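Local coordinates for protein chitooligosaccharide oxidase (Gibberella zeae, PDB 6Y0R) that oxidises the C1 hydroxyl of chitooligosaccharides to the lactone with a bicovalently bound FAD, passing the electrons to molecular oxygen to form hydrogen peroxide, at residues 349-360 with 427-436; 254-263 with 376-384. One frame throughout, in Å; residues are numbered along the deposited sequence.

Interaction 1. Residues 349-360 with 427-436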
# COMPACT_ATOMS: atom_id res chain seq x y z
N LEU A 349 -12.45 -7.50 17.25
CA LEU A 349 -12.28 -8.89 17.72
C LEU A 349 -12.74 -9.00 19.17
O LEU A 349 -12.68 -8.02 19.91
CB LEU A 349 -10.82 -9.27 17.58
CG LEU A 349 -10.24 -9.12 16.17
CD1 LEU A 349 -8.79 -9.47 16.16
CD2 LEU A 349 -11.00 -9.97 15.18
N THR A 350 -13.12 -10.20 19.56
CA THR A 350 -13.46 -10.47 20.96
C THR A 350 -12.18 -10.75 21.73
O THR A 350 -11.17 -11.19 21.13
CB THR A 350 -14.43 -11.66 21.04
OG1 THR A 350 -13.72 -12.79 20.55
CG2 THR A 350 -15.67 -11.39 20.23
N LEU A 351 -12.30 -10.71 22.90
CA LEU A 351 -11.16 -11.07 23.77
C LEU A 351 -10.84 -12.56 23.58
O LEU A 351 -9.69 -12.91 23.49
CB LEU A 351 -11.52 -10.79 25.23
CG LEU A 351 -10.51 -11.15 26.32
CD1 LEU A 351 -9.22 -10.33 26.15
CD2 LEU A 351 -11.03 -11.02 27.74
N ALA A 352 -11.71 -13.42 23.40
CA ALA A 352 -11.44 -14.84 23.10
C ALA A 352 -10.64 -14.96 21.80
O ALA A 352 -9.72 -15.78 21.72
CB ALA A 352 -12.76 -15.58 23.03
N GLU A 353 -10.96 -14.18 20.76
CA GLU A 353 -10.18 -14.16 19.50
C GLU A 353 -8.76 -13.66 19.78
O GLU A 353 -7.80 -14.23 19.28
CB GLU A 353 -10.90 -13.31 18.46
CG GLU A 353 -12.12 -14.04 17.91
CD GLU A 353 -13.21 -13.24 17.22
OE1 GLU A 353 -13.30 -11.99 17.40
OE2 GLU A 353 -14.04 -13.90 16.54
N PHE A 354 -8.59 -12.63 20.62
CA PHE A 354 -7.22 -12.19 20.94
C PHE A 354 -6.48 -13.31 21.69
O PHE A 354 -5.28 -13.49 21.49
CB PHE A 354 -7.20 -10.88 21.71
CG PHE A 354 -7.43 -9.66 20.86
CD1 PHE A 354 -6.53 -9.35 19.84
CD2 PHE A 354 -8.53 -8.82 21.04
CE1 PHE A 354 -6.71 -8.21 19.07
CE2 PHE A 354 -8.70 -7.68 20.25
CZ PHE A 354 -7.79 -7.37 19.28
N LYS A 355 -7.17 -14.05 22.57
CA LYS A 355 -6.54 -15.20 23.27
C LYS A 355 -6.04 -16.26 22.28
O LYS A 355 -4.90 -16.70 22.44
CB LYS A 355 -7.49 -15.83 24.29
CG LYS A 355 -7.60 -15.04 25.57
CD LYS A 355 -8.45 -15.74 26.64
CE LYS A 355 -8.66 -14.84 27.84
NZ LYS A 355 -9.79 -15.26 28.69
N SER A 356 -6.81 -16.58 21.24
CA SER A 356 -6.40 -17.57 20.20
C SER A 356 -5.13 -17.08 19.51
O SER A 356 -4.18 -17.82 19.32
CB SER A 356 -7.46 -17.81 19.17
OG SER A 356 -8.64 -18.26 19.81
N PHE A 357 -5.15 -15.80 19.11
CA PHE A 357 -4.01 -15.14 18.46
C PHE A 357 -2.77 -15.20 19.35
O PHE A 357 -1.69 -15.61 18.92
CB PHE A 357 -4.44 -13.72 18.11
CG PHE A 357 -3.35 -12.85 17.57
CD1 PHE A 357 -2.70 -13.16 16.40
CD2 PHE A 357 -3.02 -11.66 18.20
CE1 PHE A 357 -1.70 -12.35 15.90
CE2 PHE A 357 -2.02 -10.84 17.70
CZ PHE A 357 -1.36 -11.20 16.55
N VAL A 358 -2.88 -14.73 20.59
CA VAL A 358 -1.74 -14.69 21.54
C VAL A 358 -1.24 -16.13 21.81
O VAL A 358 -0.03 -16.32 21.89
CB VAL A 358 -2.17 -13.97 22.84
CG1 VAL A 358 -1.14 -14.20 23.92
CG2 VAL A 358 -2.42 -12.48 22.62
N ASN A 359 -2.16 -17.10 21.93
CA ASN A 359 -1.79 -18.54 22.08
C ASN A 359 -0.89 -18.99 20.92
O ASN A 359 0.16 -19.61 21.18
CB ASN A 359 -3.06 -19.38 22.26
CG ASN A 359 -3.71 -19.18 23.62
OD1 ASN A 359 -3.18 -18.45 24.48
ND2 ASN A 359 -4.84 -19.83 23.84
N PHE A 360 -1.23 -18.64 19.67
CA PHE A 360 -0.42 -18.99 18.49
C PHE A 360 0.93 -18.27 18.59
O PHE A 360 2.00 -18.87 18.40
CB PHE A 360 -1.15 -18.65 17.19
CG PHE A 360 -0.40 -19.09 15.96
CD1 PHE A 360 0.69 -18.36 15.48
CD2 PHE A 360 -0.71 -20.29 15.34
CE1 PHE A 360 1.41 -18.79 14.38
CE2 PHE A 360 -0.01 -20.71 14.22
CZ PHE A 360 1.06 -19.98 13.77
N GLY A 427 -0.75 -19.55 9.52
CA GLY A 427 -1.21 -19.92 10.87
C GLY A 427 -1.41 -18.67 11.72
O GLY A 427 -2.44 -18.61 12.42
N LEU A 428 -0.49 -17.71 11.63
CA LEU A 428 -0.61 -16.41 12.35
C LEU A 428 -1.93 -15.74 11.96
O LEU A 428 -2.72 -15.31 12.84
CB LEU A 428 0.56 -15.51 11.96
CG LEU A 428 1.74 -15.38 12.92
CD1 LEU A 428 2.75 -14.45 12.26
CD2 LEU A 428 1.29 -14.85 14.29
N ARG A 429 -2.19 -15.64 10.66
CA ARG A 429 -3.41 -14.96 10.19
C ARG A 429 -4.65 -15.75 10.60
O ARG A 429 -5.63 -15.17 11.09
CB ARG A 429 -3.34 -14.79 8.67
CG ARG A 429 -4.57 -14.11 8.13
CD ARG A 429 -4.48 -13.88 6.64
NE ARG A 429 -4.92 -15.07 5.96
CZ ARG A 429 -4.15 -15.98 5.44
NH1 ARG A 429 -4.69 -17.03 4.82
NH2 ARG A 429 -2.84 -15.82 5.52
N GLN A 430 -4.64 -17.06 10.36
CA GLN A 430 -5.84 -17.90 10.60
C GLN A 430 -6.13 -18.04 12.10
O GLN A 430 -7.31 -18.29 12.38
CB GLN A 430 -5.69 -19.27 9.93
CG GLN A 430 -5.89 -19.19 8.43
CD GLN A 430 -5.84 -20.56 7.78
OE1 GLN A 430 -5.27 -21.49 8.33
NE2 GLN A 430 -6.44 -20.65 6.60
N SER A 431 -5.16 -17.81 12.98
CA SER A 431 -5.41 -17.78 14.45
C SER A 431 -6.49 -16.75 14.75
O SER A 431 -7.18 -16.89 15.78
CB SER A 431 -4.17 -17.53 15.27
OG SER A 431 -3.72 -16.18 15.12
N ILE A 432 -6.62 -15.72 13.90
CA ILE A 432 -7.74 -14.75 13.96
C ILE A 432 -8.82 -15.11 12.94
O ILE A 432 -9.99 -15.22 13.33
CB ILE A 432 -7.21 -13.32 13.74
CG1 ILE A 432 -6.15 -12.98 14.79
CG2 ILE A 432 -8.38 -12.35 13.74
CD1 ILE A 432 -5.46 -11.69 14.55
N SER A 433 -8.51 -15.27 11.65
CA SER A 433 -9.54 -15.17 10.61
C SER A 433 -10.45 -16.40 10.65
O SER A 433 -11.60 -16.26 10.27
CB SER A 433 -8.97 -14.94 9.23
OG SER A 433 -8.10 -15.99 8.86
N SER A 434 -9.97 -17.54 11.15
CA SER A 434 -10.78 -18.79 11.09
C SER A 434 -11.97 -18.69 12.06
O SER A 434 -12.92 -19.48 11.93
CB SER A 434 -9.93 -20.01 11.30
OG SER A 434 -9.41 -20.04 12.61
N SER A 435 -11.97 -17.72 12.97
CA SER A 435 -13.07 -17.51 13.93
C SER A 435 -14.02 -16.41 13.46
O SER A 435 -14.99 -16.18 14.18
CB SER A 435 -12.53 -17.20 15.29
OG SER A 435 -12.11 -15.86 15.34
N LEU A 436 -13.76 -15.73 12.33
CA LEU A 436 -14.59 -14.58 11.87
C LEU A 436 -15.74 -15.02 10.96
O LEU A 436 -15.56 -15.98 10.21
CB LEU A 436 -13.69 -13.62 11.11
CG LEU A 436 -12.62 -12.94 11.96
CD1 LEU A 436 -11.78 -11.99 11.10
CD2 LEU A 436 -13.23 -12.22 13.15

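Interaction 2. Residues 254-263 with 376-384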
# COMPACT_ATOMS: atom_id res chain seq x y z
N PHE A 254 -6.24 -2.08 23.76
CA PHE A 254 -5.72 -1.26 22.65
C PHE A 254 -6.83 -1.04 21.62
O PHE A 254 -7.11 0.08 21.18
CB PHE A 254 -4.51 -1.98 22.04
CG PHE A 254 -3.81 -1.27 20.90
CD1 PHE A 254 -3.02 -0.15 21.12
CD2 PHE A 254 -3.92 -1.75 19.62
CE1 PHE A 254 -2.37 0.47 20.07
CE2 PHE A 254 -3.26 -1.13 18.56
CZ PHE A 254 -2.50 -0.01 18.78
N GLN A 255 -7.43 -2.13 21.15
CA GLN A 255 -8.54 -2.05 20.18
C GLN A 255 -9.68 -1.15 20.71
O GLN A 255 -10.19 -0.32 19.94
CB GLN A 255 -9.04 -3.46 19.91
CG GLN A 255 -10.38 -3.47 19.21
CD GLN A 255 -10.95 -4.86 19.09
OE1 GLN A 255 -11.71 -5.33 19.96
NE2 GLN A 255 -10.54 -5.55 18.07
N GLU A 256 -10.14 -1.37 21.93
CA GLU A 256 -11.30 -0.62 22.49
C GLU A 256 -10.96 0.86 22.59
O GLU A 256 -11.86 1.70 22.34
CB GLU A 256 -11.70 -1.18 23.85
CG GLU A 256 -12.26 -2.59 23.74
CD GLU A 256 -13.40 -2.72 22.75
OE1 GLU A 256 -13.23 -3.38 21.72
OE2 GLU A 256 -14.47 -2.15 23.01
N PHE A 257 -9.72 1.20 23.00
CA PHE A 257 -9.27 2.61 23.03
C PHE A 257 -9.36 3.18 21.62
O PHE A 257 -9.82 4.29 21.40
CB PHE A 257 -7.86 2.72 23.61
CG PHE A 257 -7.31 4.12 23.63
CD1 PHE A 257 -7.58 4.97 24.70
CD2 PHE A 257 -6.52 4.58 22.61
CE1 PHE A 257 -7.08 6.26 24.72
CE2 PHE A 257 -6.00 5.87 22.63
CZ PHE A 257 -6.26 6.70 23.70
N GLY A 258 -8.91 2.41 20.63
CA GLY A 258 -8.90 2.85 19.23
C GLY A 258 -10.29 3.20 18.73
O GLY A 258 -10.39 4.17 17.94
N LYS A 259 -11.31 2.47 19.14
CA LYS A 259 -12.70 2.73 18.67
C LYS A 259 -13.11 4.17 18.98
O LYS A 259 -13.77 4.81 18.15
CB LYS A 259 -13.73 1.80 19.30
CG LYS A 259 -13.60 0.34 18.94
CD LYS A 259 -14.79 -0.41 19.54
CE LYS A 259 -14.95 -1.83 19.06
NZ LYS A 259 -15.76 -2.62 20.02
N GLY A 260 -12.76 4.67 20.16
CA GLY A 260 -13.26 5.99 20.56
C GLY A 260 -12.25 7.12 20.42
O GLY A 260 -12.63 8.28 20.63
N MET A 261 -11.01 6.83 20.05
CA MET A 261 -9.95 7.84 20.20
C MET A 261 -10.10 8.89 19.09
O MET A 261 -10.57 8.66 17.97
CB MET A 261 -8.56 7.20 20.16
CG MET A 261 -8.13 6.79 18.77
SD MET A 261 -6.61 5.75 18.98
CE MET A 261 -6.31 5.26 17.28
N PRO A 262 -9.64 10.14 19.36
CA PRO A 262 -9.75 11.20 18.37
C PRO A 262 -9.01 10.90 17.07
O PRO A 262 -8.03 10.13 17.08
CB PRO A 262 -9.14 12.44 19.04
CG PRO A 262 -9.19 12.11 20.53
CD PRO A 262 -9.04 10.60 20.61
N ALA A 263 -9.45 11.55 16.00
CA ALA A 263 -8.92 11.41 14.63
C ALA A 263 -7.42 11.77 14.61
O ALA A 263 -6.72 11.28 13.72
CB ALA A 263 -9.71 12.27 13.67
N MET A 376 -0.49 -4.61 13.95
CA MET A 376 -1.95 -4.46 14.06
C MET A 376 -2.30 -2.97 14.11
O MET A 376 -1.99 -2.32 15.11
CB MET A 376 -2.49 -5.15 15.31
CG MET A 376 -3.97 -5.08 15.36
SD MET A 376 -4.64 -5.99 16.72
CE MET A 376 -4.25 -4.88 18.05
N ASP A 377 -2.84 -2.44 13.02
CA ASP A 377 -3.11 -1.00 12.85
C ASP A 377 -4.57 -0.75 13.20
O ASP A 377 -5.42 -1.49 12.71
CB ASP A 377 -2.82 -0.56 11.42
CG ASP A 377 -1.48 -0.96 10.82
OD1 ASP A 377 -0.54 -1.16 11.58
OD2 ASP A 377 -1.41 -1.11 9.56
N ILE A 378 -4.87 0.33 13.92
CA ILE A 378 -6.29 0.77 14.08
C ILE A 378 -6.62 1.63 12.87
O ILE A 378 -6.02 2.73 12.72
CB ILE A 378 -6.50 1.52 15.42
CG1 ILE A 378 -6.10 0.64 16.60
CG2 ILE A 378 -7.95 1.96 15.48
CD1 ILE A 378 -5.63 1.39 17.82
N THR A 379 -7.40 1.12 11.91
CA THR A 379 -7.83 1.92 10.74
C THR A 379 -9.16 2.62 11.03
O THR A 379 -9.41 3.62 10.38
CB THR A 379 -8.01 1.05 9.49
OG1 THR A 379 -9.04 0.09 9.68
CG2 THR A 379 -6.73 0.33 9.14
N GLY A 380 -10.00 2.05 11.90
CA GLY A 380 -11.39 2.55 12.08
C GLY A 380 -11.60 3.31 13.38
O GLY A 380 -10.66 3.94 13.93
N GLY A 381 -12.85 3.25 13.84
CA GLY A 381 -13.31 3.94 15.04
C GLY A 381 -14.22 5.10 14.64
O GLY A 381 -14.21 5.51 13.47
N THR A 382 -14.96 5.58 15.61
CA THR A 382 -15.98 6.63 15.41
C THR A 382 -15.44 7.78 14.55
O THR A 382 -16.17 8.20 13.61
CB THR A 382 -16.42 7.15 16.77
OG1 THR A 382 -16.87 6.05 17.55
CG2 THR A 382 -17.52 8.18 16.62
N TYR A 383 -14.26 8.30 14.87
CA TYR A 383 -13.72 9.54 14.25
C TYR A 383 -12.77 9.28 13.08
O TYR A 383 -12.31 10.25 12.49
CB TYR A 383 -13.08 10.43 15.32
CG TYR A 383 -14.08 10.85 16.35
CD1 TYR A 383 -15.11 11.72 16.03
CD2 TYR A 383 -14.04 10.34 17.62
CE1 TYR A 383 -16.05 12.07 16.98
CE2 TYR A 383 -14.95 10.71 18.60
CZ TYR A 383 -15.99 11.55 18.25
OH TYR A 383 -16.94 11.90 19.21
N SER A 384 -12.54 8.03 12.68
CA SER A 384 -11.57 7.74 11.60
C SER A 384 -12.06 8.18 10.21
O SER A 384 -13.17 7.82 9.77
CB SER A 384 -11.25 6.28 11.57
OG SER A 384 -10.47 6.03 10.41
O HOH W 1 -12.65 7.14 17.06

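Interaction 1. Residues 349-360 with 427-436
Phe360 and Phe357 give helix 351-360 most of its grip on helix 427-433, a nearly antiparallel neighbour (162°) whose axis passes 8.3 Å away. The Phe360 ring lies flat on backbone: Gly427 C and Leu428 N sit over one of its faces, with Phe360 CZ 3.5 Å from Gly427 C, and since Gly427 carries no side chain the ring can settle this close. Leu428 crosses the same ring at about a right angle, CG 3.7 Å from Phe360 CE1. Phe357, its CG anti to the backbone N (chi1 174°), offers a face to the tip of Ile432, a CH-pi contact with CD1 4.0 Å from the ring centroid. Just before the helix begins, Leu349 spreads both methyls against Ile432 CG2 and Leu436 CD2.

Polar contacts are fewer. Ser431 OG donates to Leu428 O within its own helix (2.6 Å) while lying in the plane of the Phe357 ring, at its edge. Glu353 closes a capping box with Thr350: Glu353 N donates to Thr350 OG1, and Thr350 N to Glu353 OE1 (2.8 Å). Glu353 OE2 lies 3.0 Å from Ser435 OG.

Both helices lie on one sheet, Phe357 and Leu428 meeting Leu374 of strand 371-378 and Ile432 meeting Phe405 of strand 403-411.

Interaction 2. Residues 254-263 with 376-384
Ile378 pushes its CD1 methyl over one face of the Phe254 ring, 3.8 Å from the centroid and offset toward the rim, a CH-pi contact. The CG1 branch of Ile378 lies beside the backbone N (chi1 -58°) and runs on to the ring, whereas CG2 turns to Gly258 CA and to the end of Met261. Met376 treats the same ring differently: its chain is extended as far as SD and then bends at chi3 (75°), bringing CE to the ring edge, 3.5 Å from Phe254 CD2. Met261 starts away from the strand, but its extended chain returns CE tip to tip with Ile378 CD1 at 4.0 Å. Gly258 allows close approach here, its CA lying 3.8 Å from Ile378 CD1.

This is helix-on-sheet packing: the last turns of helix 247-260 run along strand 371-378, with 25° between the local directions, in the antiparallel seven-stranded sheet.

Past the strand the contact becomes polar. Thr382 N donates to Lys259 O (2.9 Å), nearly in line with the carbonyl, and a water bridges Lys259 O, Met261 O and Tyr383 N. Gly381 CA comes within 3.3 Å of Lys259 O because it bears no CB, which would hit Gly258 O, Lys259 O and, at this positive phi, the preceding carbonyl. The Tyr383 ring turns its edge to Gly260 O, in plane, while Thr382 CG2 sits over the centre of one face. Arg173 reaches both loops, donating to Pro262 O and Gly380 O.

In the fold
Interactions 1 and 2 lie about 19 Å apart, centre to centre, against the antiparallel seven-stranded sheet. Their segments alternate along the chain, in the order 254-263, 349-360, 376-384 and 427-436, and helix 351-367 leads straight into strand 371-378, so one helix-strand unit serves both. The two also touch: the Phe354 ring, on helix 351-367, packs on Met376, with CE1 3.8 Å from SD, and on Gln255 of helix 247-260. Helices 247-260, 351-367 and 420-433 thus form a layer over the sheet, consistent with the substrate-binding domain of this FAD-linked oxidase family, distinct from the FAD-binding part. In interaction 2 the Met376 side chain is still about 14 Å from the FAD.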